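Phospholethanolamine N-methyltransferase 2 (Haemonchus contortus, PDB 4KRI) probably methylates phosphomonomethylethanolamine on its amine, with S-adenosylmethionine as the probable methyl donor, in the nematode pathway that makes phosphocholine. Local coordinates at residues A[61-66]-A[93-98]; A[71-76]-A[102-107]; A[367-372]-A[425-430]. All blocks are in the same frame, centred on the assembly; numbering follows the deposited sequence.

Contact 1. Residues A[61-66]-A[93-98]; sequences LSNLDA and SLRTDG
The side chain of R95, on strand 94-95, lies along N63 and D65, its aliphatic part running beside both. CB packs against the carbonyl oxygen of L64. CG then meets N63 OD1 at 3.1 Å, and CD sits between that amide oxygen and D65 OD1. Here the chain bends, chi3 59°, which turns the guanidinium to run beside both acidic and amide neighbours. NE is 3.7 Å from D65 OD1, a long salt bridge in which the carboxylate oxygen stands over one face of the guanidinium. At the tip, NH1 donates to a water that in turn donates to N63 O and D65 OD2; the second of these oxygens also accepts from the backbone of Q25. R95 N bonds to L64 O at 2.9 Å and L64 N to S93 O at 3.0 Å, a parallel bridge joining the start of strand 64-70 to the chain leaving helix 80-93 in the N-terminal region. It brings L64 CB to 3.9 Å from L94 CD2. Leucines suit this buried side of the sheet, where L94 also touches L67. G98 closes a type II turn with its N bonded to R95 O; glycine fits because a CB would point toward L64 O and clash with R95 O. The D65-R95 attraction is thus undirected, water links N63, D65 and R95, and two nearly straight backbone bonds hold the chains together.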
loop_
_atom_site.group_PDB
_atom_site.type_symbol
_atom_site.label_atom_id
_atom_site.label_comp_id
_atom_site.label_asym_id
_atom_site.label_seq_id
_atom_site.Cartn_x
_atom_site.Cartn_y
_atom_site.Cartn_z
ATOM N N LEU A 61 -2.671 -20.910 25.429
ATOM C CA LEU A 61 -3.754 -20.355 24.623
ATOM C C LEU A 61 -4.074 -21.240 23.420
ATOM O O LEU A 61 -3.168 -21.764 22.762
ATOM C CB LEU A 61 -3.383 -18.950 24.149
ATOM C CG LEU A 61 -3.735 -17.756 25.049
ATOM C CD1 LEU A 61 -3.398 -17.994 26.490
ATOM C CD2 LEU A 61 -3.021 -16.511 24.565
ATOM N N SER A 62 -5.367 -21.407 23.132
ATOM C CA SER A 62 -5.793 -22.186 21.971
ATOM C C SER A 62 -7.196 -21.782 21.536
ATOM O O SER A 62 -7.913 -21.118 22.286
ATOM C CB SER A 62 -5.765 -23.690 22.271
ATOM O OG SER A 62 -6.838 -24.059 23.120
ATOM N N ASN A 63 -7.575 -22.192 20.326
ATOM C CA ASN A 63 -8.914 -21.931 19.796
ATOM C C ASN A 63 -9.274 -20.437 19.819
ATOM O O ASN A 63 -10.428 -20.060 20.057
ATOM C CB ASN A 63 -9.963 -22.751 20.561
ATOM C CG ASN A 63 -11.230 -22.986 19.752
ATOM O OD1 ASN A 63 -11.174 -23.315 18.564
ATOM N ND2 ASN A 63 -12.380 -22.815 20.394
ATOM N N LEU A 64 -8.287 -19.580 19.580
ATOM C CA LEU A 64 -8.531 -18.136 19.632
ATOM C C LEU A 64 -9.134 -17.627 18.336
ATOM O O LEU A 64 -8.737 -18.044 17.245
ATOM C CB LEU A 64 -7.238 -17.365 19.877
ATOM C CG LEU A 64 -6.482 -17.632 21.179
ATOM C CD1 LEU A 64 -5.274 -16.714 21.206
ATOM C CD2 LEU A 64 -7.359 -17.363 22.391
ATOM N N ASP A 65 -10.080 -16.704 18.458
ATOM C CA ASP A 65 -10.566 -15.991 17.279
ATOM C C ASP A 65 -9.677 -14.803 16.937
ATOM O O ASP A 65 -9.627 -14.369 15.793
ATOM C CB ASP A 65 -12.005 -15.543 17.512
ATOM C CG ASP A 65 -12.921 -16.713 17.799
ATOM O OD1 ASP A 65 -13.230 -17.471 16.841
ATOM O OD2 ASP A 65 -13.313 -16.897 18.976
ATOM N N ALA A 66 -8.977 -14.265 17.927
ATOM C CA ALA A 66 -8.060 -13.162 17.693
ATOM C C ALA A 66 -6.975 -13.218 18.733
ATOM O O ALA A 66 -7.222 -13.554 19.891
ATOM C CB ALA A 66 -8.780 -11.812 17.768
ATOM N N SER A 93 -2.016 -21.163 18.448
ATOM C CA SER A 93 -3.025 -20.647 19.367
ATOM C C SER A 93 -4.311 -20.232 18.658
ATOM O O SER A 93 -5.376 -20.162 19.284
ATOM C CB SER A 93 -2.481 -19.440 20.128
ATOM O OG SER A 93 -2.576 -18.279 19.313
ATOM N N LEU A 94 -4.213 -19.939 17.363
ATOM C CA LEU A 94 -5.354 -19.402 16.611
ATOM C C LEU A 94 -6.167 -20.478 15.921
ATOM O O LEU A 94 -5.617 -21.465 15.440
ATOM C CB LEU A 94 -4.877 -18.408 15.544
ATOM C CG LEU A 94 -4.431 -17.047 16.083
ATOM C CD1 LEU A 94 -3.582 -16.328 15.038
ATOM C CD2 LEU A 94 -5.635 -16.189 16.464
ATOM N N ARG A 95 -7.482 -20.284 15.876
ATOM C CA ARG A 95 -8.330 -21.063 14.975
ATOM C C ARG A 95 -8.012 -20.697 13.538
ATOM O O ARG A 95 -7.543 -19.592 13.265
ATOM C CB ARG A 95 -9.804 -20.728 15.213
ATOM C CG ARG A 95 -10.309 -21.115 16.578
ATOM C CD ARG A 95 -11.700 -20.538 16.837
ATOM N NE ARG A 95 -12.671 -20.987 15.839
ATOM C CZ ARG A 95 -13.928 -21.314 16.120
ATOM N NH1 ARG A 95 -14.366 -21.238 17.370
ATOM N NH2 ARG A 95 -14.747 -21.715 15.154
ATOM N N THR A 96 -8.298 -21.596 12.599
ATOM C CA THR A 96 -8.208 -21.211 11.198
ATOM C C THR A 96 -9.161 -20.030 10.962
ATOM O O THR A 96 -10.269 -20.000 11.506
ATOM C CB THR A 96 -8.509 -22.391 10.252
ATOM O OG1 THR A 96 -7.507 -23.401 10.438
ATOM C CG2 THR A 96 -8.489 -21.929 8.792
ATOM N N ASP A 97 -8.685 -19.056 10.190
ATOM C CA ASP A 97 -9.347 -17.758 9.944
ATOM C C ASP A 97 -9.235 -16.793 11.122
ATOM O O ASP A 97 -9.757 -15.681 11.059
ATOM C CB ASP A 97 -10.816 -17.903 9.538
ATOM C CG ASP A 97 -11.004 -18.763 8.314
ATOM O OD1 ASP A 97 -10.160 -18.691 7.398
ATOM O OD2 ASP A 97 -12.001 -19.513 8.280
ATOM N N GLY A 98 -8.548 -17.209 12.179
ATOM C CA GLY A 98 -8.314 -16.336 13.321
ATOM C C GLY A 98 -7.381 -15.200 12.938
ATOM O O GLY A 98 -6.574 -15.336 12.019
HETATM O O HOH W 1 -13.170 -19.525 19.634
#

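Contact 2. Residues A[71-76]-A[102-107]; sequences QALDEE and LRQDLS
L102, inside strand 98-105, makes an apolar touch, its CD1 lying 3.5 Å from L73 CD1; leucine fits here because L73 also packs on F86 and L102 on F122. R103 follows, and its carbonyl oxygen accepts from Q71 N at 2.9 Å. The R103 side chain leaves with CG anti to the backbone N (chi1 -176°) and bends at chi2, which carries the guanidinium against the Q71 amide. The two flat groups are stacked, their planes 16° apart, with Q71 NE2 over the centre of the guanidinium. D156 forms a salt bridge with R103 NE, while N70 OD1 and S2 OG hydrogen-bond to NH1 and NH2, so the glutamine contributes a lid and not a charge partner.

Strand 98-105 runs parallel to strand 64-70, and the loop 71-76 leaves the end of that neighbour on the way to helix 80-93, through which the two parallel strands are connected. Q104 pins the loop: its OE1 accepts from L73 N, which comes from above the amide plane, and also from a water that A72 N and R103 O share. At the other end of the same amide, NE2 donates to D74 OD1 at 2.8 Å, in the amide plane but with the carboxylate turned 87° to it. A glutamine serves both ends, donor and acceptor at once. D105 N then bonds to Q71 OE1 at 3.1 Å, again from above the carbonyl plane. Its own carboxylate reaches forward along the chain, with OD1 taking S107 N in an Asx turn and also N153, while OD2 meets S107 OG.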
loop_
_atom_site.group_PDB
_atom_site.type_symbol
_atom_site.label_atom_id
_atom_site.label_comp_id
_atom_site.label_asym_id
_atom_site.label_seq_id
_atom_site.Cartn_x
_atom_site.Cartn_y
_atom_site.Cartn_z
ATOM N N GLN A 71 3.651 -4.726 21.610
ATOM C CA GLN A 71 4.984 -4.363 22.114
ATOM C C GLN A 71 5.660 -5.504 22.867
ATOM O O GLN A 71 6.259 -5.295 23.921
ATOM C CB GLN A 71 4.911 -3.116 22.998
ATOM C CG GLN A 71 4.446 -1.866 22.253
ATOM C CD GLN A 71 5.548 -1.179 21.419
ATOM O OE1 GLN A 71 6.260 -1.812 20.612
ATOM N NE2 GLN A 71 5.673 0.139 21.608
ATOM N N ALA A 72 5.581 -6.703 22.303
ATOM C CA ALA A 72 6.055 -7.898 22.996
ATOM C C ALA A 72 7.251 -8.550 22.310
ATOM O O ALA A 72 7.805 -9.527 22.823
ATOM C CB ALA A 72 4.913 -8.903 23.129
ATOM N N LEU A 73 7.653 -8.013 21.162
ATOM C CA LEU A 73 8.613 -8.709 20.310
ATOM C C LEU A 73 9.971 -8.026 20.156
ATOM O O LEU A 73 10.635 -8.230 19.143
ATOM C CB LEU A 73 8.019 -8.936 18.917
ATOM C CG LEU A 73 6.731 -9.751 18.850
ATOM C CD1 LEU A 73 6.458 -10.181 17.416
ATOM C CD2 LEU A 73 6.815 -10.953 19.770
ATOM N N ASP A 74 10.381 -7.227 21.139
ATOM C CA ASP A 74 11.681 -6.544 21.068
ATOM C C ASP A 74 12.830 -7.518 20.806
ATOM O O ASP A 74 13.721 -7.246 20.008
ATOM C CB ASP A 74 11.969 -5.787 22.367
ATOM C CG ASP A 74 10.961 -4.695 22.650
ATOM O OD1 ASP A 74 10.126 -4.412 21.765
ATOM O OD2 ASP A 74 11.016 -4.116 23.758
ATOM N N GLU A 75 12.809 -8.655 21.490
ATOM C CA GLU A 75 13.841 -9.666 21.299
ATOM C C GLU A 75 13.689 -10.393 19.969
ATOM O O GLU A 75 14.669 -10.600 19.250
ATOM C CB GLU A 75 13.805 -10.690 22.430
ATOM C CG GLU A 75 14.496 -10.252 23.703
ATOM C CD GLU A 75 14.724 -11.417 24.636
ATOM O OE1 GLU A 75 14.035 -12.447 24.469
ATOM O OE2 GLU A 75 15.596 -11.312 25.523
ATOM N N GLU A 76 12.456 -10.781 19.652
ATOM C CA GLU A 76 12.174 -11.574 18.452
ATOM C C GLU A 76 12.568 -10.895 17.147
ATOM O O GLU A 76 13.041 -11.554 16.220
ATOM C CB GLU A 76 10.690 -11.956 18.395
ATOM C CG GLU A 76 10.273 -13.065 19.359
ATOM C CD GLU A 76 10.317 -12.648 20.830
ATOM O OE1 GLU A 76 10.408 -11.434 21.126
ATOM O OE2 GLU A 76 10.256 -13.542 21.701
ATOM N N LEU A 102 -0.706 -7.447 15.356
ATOM C CA LEU A 102 0.605 -7.366 15.964
ATOM C C LEU A 102 1.106 -5.934 15.895
ATOM O O LEU A 102 1.262 -5.377 14.813
ATOM C CB LEU A 102 1.586 -8.303 15.245
ATOM C CG LEU A 102 3.072 -8.084 15.564
ATOM C CD1 LEU A 102 3.385 -8.536 16.955
ATOM C CD2 LEU A 102 3.954 -8.811 14.558
ATOM N N ARG A 103 1.340 -5.332 17.054
ATOM C CA ARG A 103 1.843 -3.970 17.116
ATOM C C ARG A 103 3.278 -4.012 17.616
ATOM O O ARG A 103 3.560 -4.532 18.697
ATOM C CB ARG A 103 0.983 -3.131 18.076
ATOM C CG ARG A 103 1.332 -1.625 18.166
ATOM C CD ARG A 103 2.569 -1.353 19.037
ATOM N NE ARG A 103 2.740 0.069 19.314
ATOM C CZ ARG A 103 2.236 0.692 20.375
ATOM N NH1 ARG A 103 1.532 0.027 21.286
ATOM N NH2 ARG A 103 2.445 1.988 20.530
ATOM N N GLN A 104 4.189 -3.454 16.835
ATOM C CA GLN A 104 5.573 -3.359 17.252
ATOM C C GLN A 104 6.167 -2.068 16.729
ATOM O O GLN A 104 6.078 -1.784 15.531
ATOM C CB GLN A 104 6.365 -4.562 16.730
ATOM C CG GLN A 104 7.816 -4.599 17.181
ATOM C CD GLN A 104 7.959 -4.828 18.671
ATOM O OE1 GLN A 104 7.202 -5.595 19.272
ATOM N NE2 GLN A 104 8.929 -4.150 19.282
ATOM N N ASP A 105 6.776 -1.293 17.628
ATOM C CA ASP A 105 7.455 -0.050 17.251
ATOM C C ASP A 105 8.821 -0.365 16.646
ATOM O O ASP A 105 9.634 -1.051 17.276
ATOM C CB ASP A 105 7.613 0.833 18.484
ATOM C CG ASP A 105 8.259 2.168 18.179
ATOM O OD1 ASP A 105 8.292 2.586 16.998
ATOM O OD2 ASP A 105 8.728 2.806 19.140
ATOM N N LEU A 106 9.077 0.121 15.431
ATOM C CA LEU A 106 10.354 -0.123 14.765
ATOM C C LEU A 106 11.223 1.144 14.683
ATOM O O LEU A 106 12.206 1.177 13.952
ATOM C CB LEU A 106 10.139 -0.730 13.367
ATOM C CG LEU A 106 9.452 -2.102 13.299
ATOM C CD1 LEU A 106 9.376 -2.573 11.860
ATOM C CD2 LEU A 106 10.191 -3.119 14.134
ATOM N N SER A 107 10.862 2.179 15.440
ATOM C CA SER A 107 11.589 3.448 15.368
ATOM C C SER A 107 13.005 3.358 15.946
ATOM O O SER A 107 13.873 4.161 15.598
ATOM C CB SER A 107 10.808 4.574 16.049
ATOM O OG SER A 107 10.771 4.415 17.457
HETATM O O HOH W 2 4.784 -6.998 19.519
#

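Contact 3. Residues A[367-372]-A[425-430]; sequences IEVENM and NFFAAV
F426 meets M372 and E368 obliquely to its ring, and it lies buried on the face of this antiparallel pair of strands that it shares with E368 and E370. The ring is carried outward with CG anti to the backbone N (chi1 172°). M372 SD reaches F426 CB at 3.7 Å and stands obliquely to the ring, a Met-aromatic contact; the unbranched, polarisable thioether suits this place because it can reach back to both CB and the ring. E368, extended beyond CG, brings its carboxyl carbon CD to 3.5 Å from F426 CE2. That would be an odd neighbour for an aromatic ring, but R216 forms salt bridges with E368 and E370 and a cation-pi contact with F426, which probably balances the charge.

Four backbone bonds hold the pairing: E368 with A428 in both directions and E370 with F426 likewise, the shortest being E368 N to A428 O at 2.8 Å. On the opposite side, F427 is met at its ring edge by I367 CG2, 4.0 Å from F427 CE1, and by V369 CG1. Branched side chains suit the strand here, and the small A429 takes I367 CG1 at 3.9 Å from its CB. Toward N371 the packing is looser: its amide and that of N425 meet with OD1 atoms 4.0 Å apart and planes nearly perpendicular, and N371, which lies exposed, turns its OD1 to T373.

Strand 367-371 runs beside strand 422-430, which is bonded on its other side to strand 320-329, in the methyltransferase half. Helix 352-362 touches I367 and F427, the F309 ring meets that of F427 nearly parallel, and M372 occupies the N-cap position before helix 373-389.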
loop_
_atom_site.group_PDB
_atom_site.type_symbol
_atom_site.label_atom_id
_atom_site.label_comp_id
_atom_site.label_asym_id
_atom_site.label_seq_id
_atom_site.Cartn_x
_atom_site.Cartn_y
_atom_site.Cartn_z
ATOM N N ILE A 367 -18.471 13.151 -15.342
ATOM C CA ILE A 367 -17.305 12.391 -15.786
ATOM C C ILE A 367 -16.495 13.140 -16.844
ATOM O O ILE A 367 -17.035 13.581 -17.862
ATOM C CB ILE A 367 -17.729 11.015 -16.343
ATOM C CG1 ILE A 367 -18.319 10.160 -15.210
ATOM C CG2 ILE A 367 -16.556 10.315 -17.016
ATOM C CD1 ILE A 367 -19.120 8.946 -15.696
ATOM N N GLU A 368 -15.199 13.286 -16.590
ATOM C CA GLU A 368 -14.264 13.847 -17.564
ATOM C C GLU A 368 -13.238 12.787 -17.947
ATOM O O GLU A 368 -12.636 12.157 -17.068
ATOM C CB GLU A 368 -13.551 15.062 -16.961
ATOM C CG GLU A 368 -12.499 15.684 -17.884
ATOM C CD GLU A 368 -11.715 16.813 -17.225
ATOM O OE1 GLU A 368 -12.029 17.172 -16.067
ATOM O OE2 GLU A 368 -10.779 17.338 -17.871
ATOM N N VAL A 369 -13.038 12.575 -19.246
ATOM C CA VAL A 369 -11.955 11.704 -19.688
ATOM C C VAL A 369 -11.089 12.433 -20.707
ATOM O O VAL A 369 -11.587 13.249 -21.492
ATOM C CB VAL A 369 -12.463 10.378 -20.295
ATOM C CG1 VAL A 369 -13.053 9.485 -19.213
ATOM C CG2 VAL A 369 -13.486 10.641 -21.418
ATOM N N GLU A 370 -9.794 12.140 -20.695
ATOM C CA GLU A 370 -8.886 12.747 -21.665
ATOM C C GLU A 370 -7.762 11.830 -22.101
ATOM O O GLU A 370 -7.167 11.136 -21.285
ATOM C CB GLU A 370 -8.286 14.039 -21.110
ATOM C CG GLU A 370 -7.279 14.676 -22.060
ATOM C CD GLU A 370 -6.963 16.115 -21.705
ATOM O OE1 GLU A 370 -7.910 16.870 -21.395
ATOM O OE2 GLU A 370 -5.771 16.492 -21.751
ATOM N N ASN A 371 -7.471 11.835 -23.403
ATOM C CA ASN A 371 -6.323 11.119 -23.921
ATOM C C ASN A 371 -5.105 12.037 -23.851
ATOM O O ASN A 371 -4.973 12.950 -24.661
ATOM C CB ASN A 371 -6.586 10.686 -25.370
ATOM C CG ASN A 371 -5.402 9.972 -25.993
ATOM O OD1 ASN A 371 -4.409 9.687 -25.322
ATOM N ND2 ASN A 371 -5.506 9.666 -27.285
ATOM N N MET A 372 -4.225 11.799 -22.877
ATOM C CA MET A 372 -3.062 12.662 -22.669
ATOM C C MET A 372 -1.811 12.093 -23.305
ATOM O O MET A 372 -0.691 12.471 -22.949
ATOM C CB MET A 372 -2.811 12.884 -21.173
ATOM C CG MET A 372 -3.968 13.505 -20.450
ATOM S SD MET A 372 -3.530 13.901 -18.726
ATOM C CE MET A 372 -2.984 12.311 -18.063
ATOM N N ASN A 425 -3.902 7.973 -20.065
ATOM C CA ASN A 425 -5.278 8.437 -19.925
ATOM C C ASN A 425 -5.576 9.149 -18.607
ATOM O O ASN A 425 -4.990 8.826 -17.579
ATOM C CB ASN A 425 -6.242 7.261 -20.085
ATOM C CG ASN A 425 -6.297 6.746 -21.510
ATOM O OD1 ASN A 425 -6.023 7.486 -22.457
ATOM N ND2 ASN A 425 -6.675 5.481 -21.670
ATOM N N PHE A 426 -6.510 10.097 -18.668
ATOM C CA PHE A 426 -6.969 10.878 -17.523
ATOM C C PHE A 426 -8.459 10.603 -17.303
ATOM O O PHE A 426 -9.237 10.536 -18.259
ATOM C CB PHE A 426 -6.759 12.365 -17.828
ATOM C CG PHE A 426 -7.371 13.304 -16.813
ATOM C CD1 PHE A 426 -6.608 13.786 -15.767
ATOM C CD2 PHE A 426 -8.688 13.732 -16.933
ATOM C CE1 PHE A 426 -7.155 14.654 -14.833
ATOM C CE2 PHE A 426 -9.246 14.595 -16.011
ATOM C CZ PHE A 426 -8.477 15.059 -14.955
ATOM N N PHE A 427 -8.855 10.429 -16.051
ATOM C CA PHE A 427 -10.257 10.254 -15.696
ATOM C C PHE A 427 -10.540 11.045 -14.422
ATOM O O PHE A 427 -9.767 10.990 -13.467
ATOM C CB PHE A 427 -10.570 8.770 -15.479
ATOM C CG PHE A 427 -11.783 8.520 -14.625
ATOM C CD1 PHE A 427 -13.066 8.741 -15.120
ATOM C CD2 PHE A 427 -11.640 8.039 -13.335
ATOM C CE1 PHE A 427 -14.183 8.512 -14.320
ATOM C CE2 PHE A 427 -12.751 7.813 -12.527
ATOM C CZ PHE A 427 -14.024 8.045 -13.023
ATOM N N ALA A 428 -11.631 11.804 -14.414
ATOM C CA ALA A 428 -12.095 12.433 -13.174
ATOM C C ALA A 428 -13.610 12.340 -13.106
ATOM O O ALA A 428 -14.266 12.254 -14.139
ATOM C CB ALA A 428 -11.648 13.885 -13.104
ATOM N N ALA A 429 -14.167 12.344 -11.896
ATOM C CA ALA A 429 -15.616 12.304 -11.722
ATOM C C ALA A 429 -15.963 12.632 -10.286
ATOM O O ALA A 429 -15.083 12.690 -9.413
ATOM C CB ALA A 429 -16.174 10.933 -12.099
ATOM N N VAL A 430 -17.247 12.853 -10.045
ATOM C CA VAL A 430 -17.709 13.208 -8.710
ATOM C C VAL A 430 -18.803 12.254 -8.209
ATOM O O VAL A 430 -19.571 11.689 -9.002
ATOM C CB VAL A 430 -18.153 14.704 -8.623
ATOM C CG1 VAL A 430 -17.179 15.599 -9.354
ATOM C CG2 VAL A 430 -19.503 14.896 -9.213
#

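How the contacts relate
Contacts 1 and 2 share one neighbourhood: their centres lie about 21 Å apart, and both join the parallel neighbours 64-70 and 98-105 or the chain next to them. Their segments alternate along the sequence: 61-66 and 71-76 come before helix 80-93, whereas 102-107 follows it and 93-98 begins at its last residue. The two contacts thus lie at opposite ends of the pair of strands that this helix connects in the N-terminal region. Contact 3 comes later in the chain and lies on the other side of its centre, about 46 Å from contact 1 and about 44 Å from contact 2, between centres. It belongs to the methyltransferase half, where the ligands bind, and the contacts therefore mark two separate parts of a di-domain protein.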